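Long-range contacts in capsular polysaccharide biosynthesis protein (Vibrio cholerae, PDB 1XPJ), which is of unconfirmed function but is probably a haloacid dehalogenase-like hydrolase, perhaps acting in capsular polysaccharide biosynthesis: residues E31-Y36 with S105-M110; I45-N50 with I83-P88; R100-S105 with H116-K121. One frame throughout, in Å; residues are numbered along the deposited sequence. Where two conformers were deposited one is given.

Interaction 1: E31-Y36 with S105-M110; sequences EQLREY and SEFASM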
ATOM      1  N   GLU A  31      22.116  -8.102 -17.430  1.00 23.44           N
ATOM      2  CA  GLU A  31      22.212  -8.181 -18.892  1.00 23.77           C
ATOM      3  C   GLU A  31      20.969  -8.859 -19.493  1.00 23.06           C
ATOM      4  O   GLU A  31      20.453  -8.438 -20.542  1.00 22.10           O
ATOM      5  CB  GLU A  31      23.500  -8.901 -19.311  1.00 23.78           C
ATOM      6  CG  GLU A  31      23.775  -8.911 -20.820  1.00 26.84           C
ATOM      7  CD  GLU A  31      23.988  -7.518 -21.425  1.00 29.10           C
ATOM      8  OE1 GLU A  31      24.446  -6.598 -20.712  1.00 29.32           O
ATOM      9  OE2 GLU A  31      23.698  -7.342 -22.630  1.00 30.10           O
ATOM     10  N   GLN A  32      20.475  -9.887 -18.808  1.00 22.56           N
ATOM     11  CA  GLN A  32      19.252 -10.537 -19.253  1.00 22.76           C
ATOM     12  C   GLN A  32      18.033  -9.589 -19.158  1.00 22.63           C
ATOM     13  O   GLN A  32      17.170  -9.605 -20.034  1.00 22.56           O
ATOM     14  CB  GLN A  32      19.031 -11.865 -18.531  1.00 22.37           C
ATOM     15  CG  GLN A  32      17.969 -12.749 -19.179  1.00 24.02           C
ATOM     16  CD  GLN A  32      18.482 -13.561 -20.360  1.00 24.49           C
ATOM     17  OE1 GLN A  32      18.998 -13.006 -21.324  1.00 27.00           O
ATOM     18  NE2 GLN A  32      18.340 -14.877 -20.284  1.00 24.66           N
ATOM     19  N   LEU A  33      17.989  -8.748 -18.124  1.00 22.36           N
ATOM     20  CA  LEU A  33      16.950  -7.721 -17.996  1.00 22.49           C
ATOM     21  C   LEU A  33      16.942  -6.793 -19.213  1.00 22.67           C
ATOM     22  O   LEU A  33      15.877  -6.408 -19.700  1.00 23.11           O
ATOM     23  CB  LEU A  33      17.133  -6.898 -16.705  1.00 22.05           C
ATOM     24  CG  LEU A  33      15.979  -6.602 -15.758  0.50 22.58           C
ATOM     25  CD1 LEU A  33      15.105  -7.826 -15.559  0.50 23.04           C
ATOM     26  CD2 LEU A  33      16.538  -6.130 -14.425  0.50 21.69           C
ATOM     27  N   ARG A  34      18.132  -6.433 -19.696  1.00 22.65           N
ATOM     28  CA  ARG A  34      18.279  -5.588 -20.894  1.00 22.47           C
ATOM     29  C   ARG A  34      17.677  -6.238 -22.159  1.00 22.44           C
ATOM     30  O   ARG A  34      17.029  -5.563 -22.975  1.00 22.49           O
ATOM     31  CB  ARG A  34      19.757  -5.255 -21.135  1.00 22.36           C
ATOM     32  CG  ARG A  34      20.371  -4.284 -20.137  0.50 22.49           C
ATOM     33  CD  ARG A  34      21.524  -3.466 -20.703  0.50 22.27           C
ATOM     34  NE  ARG A  34      22.240  -2.740 -19.656  0.50 22.92           N
ATOM     35  CZ  ARG A  34      23.354  -3.166 -19.066  0.50 23.30           C
ATOM     36  NH1 ARG A  34      23.905  -4.323 -19.410  0.50 22.63           N
ATOM     37  NH2 ARG A  34      23.920  -2.432 -18.120  0.50 23.60           N
ATOM     38  N   GLU A  35      17.902  -7.542 -22.321  1.00 21.90           N
ATOM     39  CA  GLU A  35      17.389  -8.276 -23.477  1.00 21.39           C
ATOM     40  C   GLU A  35      15.862  -8.352 -23.444  1.00 20.73           C
ATOM     41  O   GLU A  35      15.213  -8.212 -24.482  1.00 20.01           O
ATOM     42  CB  GLU A  35      17.977  -9.688 -23.548  1.00 21.81           C
ATOM     43  CG  GLU A  35      19.482  -9.709 -23.749  0.50 22.11           C
ATOM     44  CD  GLU A  35      19.901 -10.429 -25.017  0.50 23.85           C
ATOM     45  OE1 GLU A  35      20.920 -11.155 -24.968  0.50 24.55           O
ATOM     46  OE2 GLU A  35      19.225 -10.267 -26.064  0.50 24.01           O
ATOM     47  N   TYR A  36      15.302  -8.575 -22.254  1.00 19.52           N
ATOM     48  CA  TYR A  36      13.853  -8.582 -22.079  1.00 19.29           C
ATOM     49  C   TYR A  36      13.226  -7.201 -22.285  1.00 19.24           C
ATOM     50  O   TYR A  36      12.144  -7.096 -22.871  1.00 19.04           O
ATOM     51  CB  TYR A  36      13.449  -9.164 -20.719  1.00 19.04           C
ATOM     52  CG  TYR A  36      13.402 -10.676 -20.708  1.00 19.03           C
ATOM     53  CD1 TYR A  36      14.587 -11.432 -20.660  1.00 16.92           C
ATOM     54  CD2 TYR A  36      12.185 -11.358 -20.736  1.00 17.85           C
ATOM     55  CE1 TYR A  36      14.561 -12.806 -20.652  1.00 16.26           C
ATOM     56  CE2 TYR A  36      12.153 -12.751 -20.722  1.00 18.61           C
ATOM     57  CZ  TYR A  36      13.349 -13.463 -20.677  1.00 16.95           C
ATOM     58  OH  TYR A  36      13.337 -14.825 -20.663  1.00 16.98           O
ATOM     59  N   SER A 105      19.068 -17.574 -11.284  1.00 21.38           N
ATOM     60  CA  SER A 105      19.929 -18.469 -12.070  1.00 21.75           C
ATOM     61  C   SER A 105      19.173 -19.106 -13.228  1.00 21.34           C
ATOM     62  O   SER A 105      19.742 -19.298 -14.288  1.00 22.02           O
ATOM     63  CB  SER A 105      20.584 -19.566 -11.209  1.00 21.94           C
ATOM     64  OG  SER A 105      19.595 -20.448 -10.682  1.00 22.15           O
ATOM     65  N   GLU A 106      17.901 -19.430 -13.034  1.00 20.55           N
ATOM     66  CA  GLU A 106      17.088 -19.922 -14.147  1.00 20.25           C
ATOM     67  C   GLU A 106      16.862 -18.829 -15.202  1.00 20.13           C
ATOM     68  O   GLU A 106      16.936 -19.099 -16.393  1.00 20.66           O
ATOM     69  CB  GLU A 106      15.738 -20.452 -13.659  1.00 19.87           C
ATOM     70  CG  GLU A 106      15.841 -21.608 -12.674  1.00 20.36           C
ATOM     71  CD  GLU A 106      14.495 -22.018 -12.103  1.00 20.46           C
ATOM     72  OE1 GLU A 106      13.802 -21.148 -11.514  1.00 19.17           O
ATOM     73  OE2 GLU A 106      14.138 -23.213 -12.244  1.00 19.95           O
ATOM     74  N   PHE A 107      16.591 -17.605 -14.752  1.00 19.52           N
ATOM     75  CA  PHE A 107      16.323 -16.466 -15.626  1.00 19.44           C
ATOM     76  C   PHE A 107      17.519 -16.121 -16.509  1.00 19.77           C
ATOM     77  O   PHE A 107      17.356 -15.682 -17.650  1.00 19.38           O
ATOM     78  CB  PHE A 107      15.952 -15.242 -14.771  1.00 19.11           C
ATOM     79  CG  PHE A 107      15.798 -13.946 -15.553  1.00 18.41           C
ATOM     80  CD1 PHE A 107      14.765 -13.782 -16.477  1.00 18.25           C
ATOM     81  CD2 PHE A 107      16.675 -12.877 -15.334  1.00 17.84           C
ATOM     82  CE1 PHE A 107      14.604 -12.564 -17.187  1.00 18.36           C
ATOM     83  CE2 PHE A 107      16.518 -11.655 -16.032  1.00 18.81           C
ATOM     84  CZ  PHE A 107      15.484 -11.503 -16.962  1.00 17.12           C
ATOM     85  N   ALA A 108      18.711 -16.291 -15.948  1.00 20.26           N
ATOM     86  CA  ALA A 108      19.956 -15.949 -16.624  1.00 20.82           C
ATOM     87  C   ALA A 108      20.319 -16.973 -17.690  1.00 21.29           C
ATOM     88  O   ALA A 108      20.942 -16.623 -18.689  1.00 21.58           O
ATOM     89  CB  ALA A 108      21.098 -15.822 -15.610  1.00 20.53           C
ATOM     90  N   SER A 109      19.929 -18.227 -17.476  1.00 21.92           N
ATOM     91  CA  SER A 109      20.408 -19.323 -18.311  1.00 22.86           C
ATOM     92  C   SER A 109      19.377 -19.895 -19.295  1.00 23.19           C
ATOM     93  O   SER A 109      19.713 -20.739 -20.121  1.00 23.33           O
ATOM     94  CB  SER A 109      20.954 -20.442 -17.425  1.00 23.06           C
ATOM     95  OG  SER A 109      19.899 -21.016 -16.675  1.00 23.89           O
ATOM     96  N   MET A 110      18.128 -19.442 -19.211  1.00 23.67           N
ATOM     97  CA  MET A 110      17.077 -19.942 -20.097  1.00 23.42           C
ATOM     98  C   MET A 110      16.527 -18.834 -20.985  1.00 23.15           C
ATOM     99  O   MET A 110      16.500 -17.675 -20.572  1.00 22.74           O
ATOM    100  CB  MET A 110      15.914 -20.539 -19.306  1.00 23.63           C
ATOM    101  CG  MET A 110      16.248 -21.747 -18.424  1.00 23.77           C
ATOM    102  SD  MET A 110      14.857 -22.104 -17.340  1.00 25.81           S
ATOM    103  CE  MET A 110      15.681 -23.181 -16.171  1.00 23.46           C
TER
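The Phe107 ring carries the aliphatic part of Gln32 over one face, with Gln32 CG 3.7 Å from the ring centroid, a CH-pi contact displaced toward the rim. Phe107 in turn sets its CE1 over one face of the Tyr36 ring, 3.5 Å from Tyr36 CE1, while the backbone O of Gln32 lies at the edge of that ring, in its plane. The two rings are inclined at 42°, and their side chains run past each other in opposite directions. In the conformer given, the Leu33 side chain crosses that of Phe107 at about a right angle, Leu33 CD1 lying 4.0 Å from Phe107 CZ.

These residues join helix 27-38 to helix 104-109; the axes of the short segments come within 10.0 Å. Both pack beside strand 3-6 of the parallel sheet, consistent with a HAD-like fold: Leu33, Tyr36 and Phe107 all rest on Leu4 of that strand. A second subunit closes in as well, its Phe95 against Tyr36 and its Ile97 against Phe107.

The bend of Gln32 at chi2 turns its amide steeply to the Phe107 ring, planes 76° apart. Gln32 NE2 thereby donates to Phe107 O at 2.9 Å, nearly straight at 164° and in the carbonyl plane, so one side chain grips both the ring and the backbone of Phe107. Tyr36 OH, buried here, has no hydrogen-bonding partner in the model.

Interaction 2: I45-N50 with I83-P88; sequences ISTARN and ILVGKP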
ATOM      1  N   ILE A  45      11.145  -3.199 -10.302  1.00 23.05           N
ATOM      2  CA  ILE A  45      11.938  -3.603  -9.166  1.00 23.68           C
ATOM      3  C   ILE A  45      11.014  -3.555  -7.937  1.00 24.07           C
ATOM      4  O   ILE A  45      10.404  -2.527  -7.652  1.00 24.58           O
ATOM      5  CB  ILE A  45      13.175  -2.662  -8.982  1.00 23.92           C
ATOM      6  CG1 ILE A  45      13.880  -2.363 -10.312  1.00 23.92           C
ATOM      7  CG2 ILE A  45      14.134  -3.195  -7.902  1.00 24.30           C
ATOM      8  CD1 ILE A  45      14.531  -3.532 -11.010  1.00 24.06           C
ATOM      9  N   SER A  46      10.898  -4.678  -7.236  1.00 23.98           N
ATOM     10  CA  SER A  46       9.995  -4.821  -6.104  1.00 24.02           C
ATOM     11  C   SER A  46      10.839  -5.374  -4.987  1.00 23.50           C
ATOM     12  O   SER A  46      11.474  -6.402  -5.173  1.00 24.57           O
ATOM     13  CB  SER A  46       8.915  -5.835  -6.464  1.00 24.22           C
ATOM     14  OG  SER A  46       7.724  -5.635  -5.733  1.00 26.64           O
ATOM     15  N   THR A  47      10.894  -4.714  -3.844  1.00 22.75           N
ATOM     16  CA  THR A  47      11.842  -5.133  -2.811  1.00 22.44           C
ATOM     17  C   THR A  47      11.314  -4.964  -1.400  1.00 22.44           C
ATOM     18  O   THR A  47      10.601  -3.998  -1.105  1.00 23.09           O
ATOM     19  CB  THR A  47      13.188  -4.374  -2.963  1.00 22.62           C
ATOM     20  OG1 THR A  47      14.033  -4.637  -1.827  1.00 21.41           O
ATOM     21  CG2 THR A  47      12.963  -2.857  -2.908  1.00 23.27           C
ATOM     22  N   ALA A  48      11.681  -5.913  -0.534  1.00 22.44           N
ATOM     23  CA  ALA A  48      11.427  -5.850   0.911  1.00 21.52           C
ATOM     24  C   ALA A  48      12.542  -5.137   1.705  1.00 21.45           C
ATOM     25  O   ALA A  48      12.513  -5.127   2.948  1.00 21.21           O
ATOM     26  CB  ALA A  48      11.200  -7.246   1.462  1.00 20.55           C
ATOM     27  N   ARG A  49      13.520  -4.559   1.003  1.00 21.21           N
ATOM     28  CA  ARG A  49      14.688  -3.941   1.657  1.00 21.76           C
ATOM     29  C   ARG A  49      14.298  -2.945   2.737  1.00 21.87           C
ATOM     30  O   ARG A  49      13.466  -2.076   2.500  1.00 21.74           O
ATOM     31  CB  ARG A  49      15.589  -3.234   0.637  1.00 21.97           C
ATOM     32  CG  ARG A  49      16.861  -2.670   1.280  0.50 21.88           C
ATOM     33  CD  ARG A  49      17.751  -1.887   0.334  0.50 23.49           C
ATOM     34  NE  ARG A  49      18.440  -2.735  -0.640  0.50 23.60           N
ATOM     35  CZ  ARG A  49      19.229  -2.272  -1.604  0.50 23.27           C
ATOM     36  NH1 ARG A  49      19.432  -0.963  -1.735  0.50 22.28           N
ATOM     37  NH2 ARG A  49      19.812  -3.116  -2.444  0.50 21.11           N
ATOM     38  N   ASN A  50      14.914  -3.087   3.909  1.00 21.58           N
ATOM     39  CA  ASN A  50      14.652  -2.252   5.081  1.00 22.17           C
ATOM     40  C   ASN A  50      13.273  -2.402   5.766  1.00 22.58           C
ATOM     41  O   ASN A  50      12.934  -1.623   6.671  1.00 22.62           O
ATOM     42  CB  ASN A  50      14.999  -0.778   4.824  1.00 22.42           C
ATOM     43  CG  ASN A  50      16.499  -0.527   4.761  1.00 23.61           C
ATOM     44  OD1 ASN A  50      17.312  -1.360   5.176  1.00 26.29           O
ATOM     45  ND2 ASN A  50      16.870   0.636   4.265  1.00 24.80           N
ATOM     46  N   ILE A  83       9.730   1.345  -9.494  1.00 22.24           N
ATOM     47  CA  ILE A  83      10.247   0.796  -8.253  1.00 22.57           C
ATOM     48  C   ILE A  83       9.125   0.726  -7.217  1.00 22.96           C
ATOM     49  O   ILE A  83       8.348   1.670  -7.075  1.00 23.14           O
ATOM     50  CB  ILE A  83      11.424   1.610  -7.688  1.00 22.58           C
ATOM     51  CG1 ILE A  83      12.471   1.894  -8.762  1.00 23.52           C
ATOM     52  CG2 ILE A  83      12.053   0.858  -6.530  1.00 22.17           C
ATOM     53  CD1 ILE A  83      13.540   2.895  -8.306  1.00 24.36           C
ATOM     54  N   LEU A  84       9.057  -0.403  -6.513  1.00 22.71           N
ATOM     55  CA  LEU A  84       8.021  -0.675  -5.541  1.00 22.59           C
ATOM     56  C   LEU A  84       8.725  -1.143  -4.272  1.00 22.35           C
ATOM     57  O   LEU A  84       9.484  -2.101  -4.310  1.00 21.73           O
ATOM     58  CB  LEU A  84       7.088  -1.779  -6.065  1.00 22.77           C
ATOM     59  CG  LEU A  84       6.117  -1.521  -7.246  1.00 23.40           C
ATOM     60  CD1 LEU A  84       5.250  -2.753  -7.474  1.00 21.27           C
ATOM     61  CD2 LEU A  84       5.218  -0.295  -7.025  1.00 21.06           C
ATOM     62  N   VAL A  85       8.490  -0.453  -3.161  1.00 22.01           N
ATOM     63  CA  VAL A  85       9.065  -0.860  -1.886  1.00 22.10           C
ATOM     64  C   VAL A  85       7.917  -1.401  -1.047  1.00 22.60           C
ATOM     65  O   VAL A  85       6.773  -1.322  -1.474  1.00 22.21           O
ATOM     66  CB  VAL A  85       9.791   0.302  -1.174  1.00 21.93           C
ATOM     67  CG1 VAL A  85      11.111   0.585  -1.826  1.00 19.85           C
ATOM     68  CG2 VAL A  85       8.911   1.571  -1.137  1.00 22.61           C
ATOM     69  N   GLY A  86       8.219  -1.972   0.123  1.00 23.01           N
ATOM     70  CA  GLY A  86       7.177  -2.448   1.014  1.00 23.49           C
ATOM     71  C   GLY A  86       6.690  -3.867   0.727  1.00 23.91           C
ATOM     72  O   GLY A  86       5.633  -4.288   1.209  1.00 24.49           O
ATOM     73  N   LYS A  87       7.455  -4.608  -0.064  1.00 23.81           N
ATOM     74  CA  LYS A  87       7.212  -6.033  -0.286  1.00 23.33           C
ATOM     75  C   LYS A  87       7.241  -6.719   1.083  1.00 23.38           C
ATOM     76  O   LYS A  87       8.081  -6.374   1.927  1.00 23.08           O
ATOM     77  CB  LYS A  87       8.333  -6.602  -1.159  1.00 22.84           C
ATOM     78  CG  LYS A  87       8.020  -7.929  -1.820  0.50 22.62           C
ATOM     79  CD  LYS A  87       9.308  -8.661  -2.186  0.50 21.36           C
ATOM     80  CE  LYS A  87       9.026  -9.936  -2.952  0.50 20.86           C
ATOM     81  NZ  LYS A  87      10.257 -10.420  -3.631  0.50 21.23           N
ATOM     82  N   PRO A  88       6.341  -7.682   1.302  1.00 23.46           N
ATOM     83  CA  PRO A  88       6.348  -8.494   2.527  1.00 23.08           C
ATOM     84  C   PRO A  88       7.705  -9.174   2.734  1.00 22.22           C
ATOM     85  O   PRO A  88       8.218  -9.787   1.794  1.00 22.04           O
ATOM     86  CB  PRO A  88       5.270  -9.555   2.249  1.00 23.09           C
ATOM     87  CG  PRO A  88       4.398  -8.955   1.218  0.50 23.34           C
ATOM     88  CD  PRO A  88       5.256  -8.075   0.383  0.50 23.54           C
TER
HETATM   89  O   HOH W   1      10.997  -2.063   0.911  1.00 28.43           O
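Thr47 and Val85 lie side by side and point the same way, Thr47 CG2 meeting Val85 CG1 at 4.1 Å, in a pair of neighbouring strands of a parallel sheet consistent with the Rossmann-like HAD fold. Ile45 and Ile83 project from the same face as these two, and helix 66-75 covers part of it through Ile69 on Thr47 and Leu66 and Thr70 on Ile83. The other face holds Ser46 and Leu84, where the hydroxyl OG of Ser46 sits 3.9 Å from Leu84 CB.

Between the strands, Leu84 bonds to the two residues flanking Ser46, the residue it faces: its N donates to Ile45 O at 2.8 Å, and its O receives Thr47 N at 3.0 Å. Both strands then run out into loops at their C-terminal ends, the end of the sheet that bears the active site in HAD enzymes.

Here Lys87 turns its CB against the backbone of Thr47, and Ala48 CB packs 3.3 Å from Lys87 O. In the conformer given, the Lys87 chain is extended beyond CG and carries its amine away from this contact to a salt bridge with Asp98 of the second subunit; a long, weak ion pair joins it to Asp7 of the probable DxDx(T/V) motif. Arg49 likewise reaches Asp9 of that motif through a salt bridge. The backbone N of Arg49 donates to Thr47 OG1, forming an ST turn. One water knits the loops together, donating to Thr47 O and Arg49 O while accepting from Gly86 N at 2.9 Å.

Interaction 3: R100-S105 with H116-K121; sequences RAVRPS and HQLFEK
Arg100 folds over one face of Phe119, its NE 3.1 Å from Phe119 CD2 and displaced toward the rim of the ring. The approach is close but not flat: guanidinium and ring planes are 57° apart, and the two side chains cross at about a right angle. Successive bends at chi2 (-60°) and chi3 (-54°) curl the arginine back over the aromatic, bringing NH2 to 3.3 Å from Phe119 CD2 as well. Such tight separations rest on one of two deposited conformers and should not be pressed. Nearer the main chain, Arg100 CA makes a CH-pi contact, 4.1 Å from the centroid of the Phe119 ring.

No hydrogen bond spans the segments. The guanidinium finds its polar partner elsewhere, NH1 donating to His92 O of the second subunit, and a bound mercury ion lies about 4 Å from the Arg100 side chain.

Farther along, Val102 meets the CZ and CE1 atoms of the ring. Its CG1 packs 3.6 Å from Phe119 CZ and 4.1 Å from Leu118 CD1, filling the angle between these two consecutive side chains of the helix.

In the fold, helix 112-120 lays Leu118 and Phe119 against strand 101-102, which pairs in parallel with a strand of the second subunit, so that the pairing continues across the interface. Leu118 also touches Glu106, and Val102 touches Phe107, both on helix 104-109, which begins after Arg103, its N-cap.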
ATOM      1  N   ARG A 100       4.305 -18.618 -11.333  1.00 21.48           N
ATOM      2  CA  ARG A 100       5.053 -17.825 -12.314  1.00 21.72           C
ATOM      3  C   ARG A 100       6.390 -17.321 -11.766  1.00 21.89           C
ATOM      4  O   ARG A 100       6.876 -16.278 -12.196  1.00 22.49           O
ATOM      5  CB  ARG A 100       4.251 -16.611 -12.806  1.00 21.78           C
ATOM      6  CG  ARG A 100       2.888 -16.912 -13.435  0.50 22.74           C
ATOM      7  CD  ARG A 100       2.922 -17.811 -14.659  0.50 23.84           C
ATOM      8  NE  ARG A 100       3.829 -17.323 -15.693  0.50 25.22           N
ATOM      9  CZ  ARG A 100       3.450 -16.677 -16.793  0.50 25.55           C
ATOM     10  NH1 ARG A 100       2.168 -16.419 -17.017  0.50 26.63           N
ATOM     11  NH2 ARG A 100       4.358 -16.280 -17.676  0.50 25.49           N
ATOM     12  N   ALA A 101       7.002 -18.038 -10.835  1.00 21.53           N
ATOM     13  CA  ALA A 101       8.261 -17.548 -10.299  1.00 21.67           C
ATOM     14  C   ALA A 101       9.452 -18.291 -10.867  1.00 21.80           C
ATOM     15  O   ALA A 101       9.429 -19.507 -10.970  1.00 21.93           O
ATOM     16  CB  ALA A 101       8.269 -17.624  -8.812  1.00 21.50           C
ATOM     17  N   VAL A 102      10.485 -17.545 -11.252  1.00 21.52           N
ATOM     18  CA  VAL A 102      11.775 -18.133 -11.558  1.00 21.49           C
ATOM     19  C   VAL A 102      12.874 -17.561 -10.678  1.00 21.40           C
ATOM     20  O   VAL A 102      12.838 -16.397 -10.283  1.00 20.85           O
ATOM     21  CB  VAL A 102      12.180 -18.004 -13.073  1.00 22.25           C
ATOM     22  CG1 VAL A 102      11.067 -18.547 -13.991  1.00 21.58           C
ATOM     23  CG2 VAL A 102      12.588 -16.575 -13.437  1.00 20.99           C
ATOM     24  N   ARG A 103      13.852 -18.408 -10.366  1.00 21.53           N
ATOM     25  CA  ARG A 103      15.030 -17.967  -9.641  1.00 21.33           C
ATOM     26  C   ARG A 103      16.011 -17.264 -10.594  1.00 20.98           C
ATOM     27  O   ARG A 103      16.018 -17.565 -11.787  1.00 20.58           O
ATOM     28  CB  ARG A 103      15.663 -19.149  -8.908  1.00 21.28           C
ATOM     29  CG  ARG A 103      14.702 -19.810  -7.901  0.50 19.62           C
ATOM     30  CD  ARG A 103      15.299 -21.008  -7.124  0.50 18.00           C
ATOM     31  NE  ARG A 103      15.320 -22.243  -7.907  0.50 14.91           N
ATOM     32  CZ  ARG A 103      14.251 -22.984  -8.189  0.50 14.66           C
ATOM     33  NH1 ARG A 103      13.049 -22.629  -7.749  0.50 14.26           N
ATOM     34  NH2 ARG A 103      14.383 -24.092  -8.914  0.50 13.63           N
ATOM     35  N   PRO A 104      16.836 -16.337 -10.088  1.00 21.22           N
ATOM     36  CA  PRO A 104      17.710 -15.541 -10.963  1.00 21.26           C
ATOM     37  C   PRO A 104      18.682 -16.396 -11.774  1.00 21.45           C
ATOM     38  O   PRO A 104      19.037 -15.966 -12.873  1.00 21.81           O
ATOM     39  CB  PRO A 104      18.441 -14.590  -9.995  1.00 21.27           C
ATOM     40  CG  PRO A 104      17.680 -14.644  -8.725  0.50 21.10           C
ATOM     41  CD  PRO A 104      17.022 -15.984  -8.669  0.50 21.15           C
ATOM     42  N   SER A 105      19.068 -17.574 -11.284  1.00 21.38           N
ATOM     43  CA  SER A 105      19.929 -18.469 -12.070  1.00 21.75           C
ATOM     44  C   SER A 105      19.173 -19.106 -13.228  1.00 21.34           C
ATOM     45  O   SER A 105      19.742 -19.298 -14.288  1.00 22.02           O
ATOM     46  CB  SER A 105      20.584 -19.566 -11.209  1.00 21.94           C
ATOM     47  OG  SER A 105      19.595 -20.448 -10.682  1.00 22.15           O
ATOM     48  N   HIS A 116       8.732 -20.225 -20.512  1.00 22.00           N
ATOM     49  CA  HIS A 116       7.343 -20.545 -20.814  1.00 22.39           C
ATOM     50  C   HIS A 116       7.044 -22.014 -20.554  1.00 22.16           C
ATOM     51  O   HIS A 116       5.958 -22.345 -20.089  1.00 22.05           O
ATOM     52  CB  HIS A 116       7.022 -20.187 -22.270  1.00 22.59           C
ATOM     53  CG  HIS A 116       6.465 -18.807 -22.446  1.00 24.45           C
ATOM     54  ND1 HIS A 116       6.132 -18.288 -23.684  1.00 26.78           N
ATOM     55  CD2 HIS A 116       6.173 -17.839 -21.541  1.00 25.37           C
ATOM     56  CE1 HIS A 116       5.660 -17.061 -23.533  1.00 27.34           C
ATOM     57  NE2 HIS A 116       5.674 -16.766 -22.242  1.00 27.43           N
ATOM     58  N   GLN A 117       8.020 -22.880 -20.844  1.00 22.32           N
ATOM     59  CA  GLN A 117       7.895 -24.333 -20.647  1.00 22.57           C
ATOM     60  C   GLN A 117       7.831 -24.737 -19.179  1.00 22.49           C
ATOM     61  O   GLN A 117       7.074 -25.639 -18.837  1.00 22.09           O
ATOM     62  CB  GLN A 117       9.020 -25.103 -21.355  1.00 22.62           C
ATOM     63  CG  GLN A 117       8.706 -25.501 -22.802  1.00 23.74           C
ATOM     64  CD  GLN A 117       9.934 -25.460 -23.714  1.00 25.36           C
ATOM     65  OE1 GLN A 117      11.071 -25.607 -23.252  1.00 25.88           O
ATOM     66  NE2 GLN A 117       9.705 -25.265 -25.009  1.00 25.77           N
ATOM     67  N   LEU A 118       8.630 -24.078 -18.328  1.00 22.71           N
ATOM     68  CA  LEU A 118       8.591 -24.309 -16.877  1.00 23.07           C
ATOM     69  C   LEU A 118       7.186 -24.088 -16.355  1.00 23.04           C
ATOM     70  O   LEU A 118       6.688 -24.846 -15.537  1.00 23.35           O
ATOM     71  CB  LEU A 118       9.523 -23.341 -16.128  1.00 23.12           C
ATOM     72  CG  LEU A 118      11.025 -23.603 -15.969  1.00 23.27           C
ATOM     73  CD1 LEU A 118      11.648 -22.472 -15.144  1.00 21.70           C
ATOM     74  CD2 LEU A 118      11.335 -24.993 -15.367  1.00 21.15           C
ATOM     75  N   PHE A 119       6.565 -23.021 -16.836  1.00 22.99           N
ATOM     76  CA  PHE A 119       5.251 -22.600 -16.388  1.00 22.91           C
ATOM     77  C   PHE A 119       4.169 -23.537 -16.888  1.00 23.47           C
ATOM     78  O   PHE A 119       3.293 -23.923 -16.115  1.00 23.71           O
ATOM     79  CB  PHE A 119       4.976 -21.160 -16.854  1.00 22.61           C
ATOM     80  CG  PHE A 119       5.929 -20.146 -16.278  1.00 20.87           C
ATOM     81  CD1 PHE A 119       6.578 -20.386 -15.066  1.00 18.03           C
ATOM     82  CD2 PHE A 119       6.191 -18.955 -16.959  1.00 19.56           C
ATOM     83  CE1 PHE A 119       7.468 -19.452 -14.527  1.00 17.73           C
ATOM     84  CE2 PHE A 119       7.072 -18.008 -16.432  1.00 18.76           C
ATOM     85  CZ  PHE A 119       7.716 -18.257 -15.206  1.00 17.73           C
ATOM     86  N   GLU A 120       4.231 -23.897 -18.174  1.00 23.90           N
ATOM     87  CA  GLU A 120       3.233 -24.776 -18.780  1.00 24.69           C
ATOM     88  C   GLU A 120       3.230 -26.164 -18.143  1.00 25.16           C
ATOM     89  O   GLU A 120       2.173 -26.774 -18.005  1.00 25.04           O
ATOM     90  CB  GLU A 120       3.411 -24.873 -20.303  1.00 24.67           C
ATOM     91  CG  GLU A 120       2.590 -23.864 -21.104  1.00 25.28           C
ATOM     92  CD  GLU A 120       1.161 -24.323 -21.383  1.00 26.50           C
ATOM     93  OE1 GLU A 120       0.922 -24.950 -22.444  1.00 26.18           O
ATOM     94  OE2 GLU A 120       0.262 -24.047 -20.552  1.00 26.63           O
ATOM     95  N   LYS A 121       4.406 -26.647 -17.742  1.00 26.08           N
ATOM     96  CA  LYS A 121       4.507 -27.943 -17.065  1.00 27.33           C
ATOM     97  C   LYS A 121       3.888 -27.899 -15.662  1.00 27.74           C
ATOM     98  O   LYS A 121       3.558 -28.936 -15.097  1.00 27.86           O
ATOM     99  CB  LYS A 121       5.955 -28.471 -17.051  1.00 27.47           C
ATOM    100  CG  LYS A 121       6.747 -28.220 -15.765  1.00 28.92           C
ATOM    101  CD  LYS A 121       7.631 -29.415 -15.398  1.00 31.63           C
ATOM    102  CE  LYS A 121       7.755 -29.577 -13.871  1.00 32.75           C
ATOM    103  NZ  LYS A 121       7.378 -30.958 -13.401  1.00 33.11           N
TER

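Overall arrangement
Interactions 1 and 3 are direct neighbours, 12 Å apart between centres: both use helix 104-109 and share Ser105. They touch where Met110 SD meets Leu118 CD1 at 3.9 Å. Interaction 2 lies on the opposite side of the chain's centre, about 21 Å from interaction 1 and 22 Å from interaction 3, centre to centre, yet it is nested within the loop that interaction 1 closes. Its strand-end loops border the probable HAD active site, with the Ala48 side chain about 5 Å from a bound tartrate, probably from the crystallisation liquor, and about 8 Å from a mercury ion. The second subunit touches all three contacts.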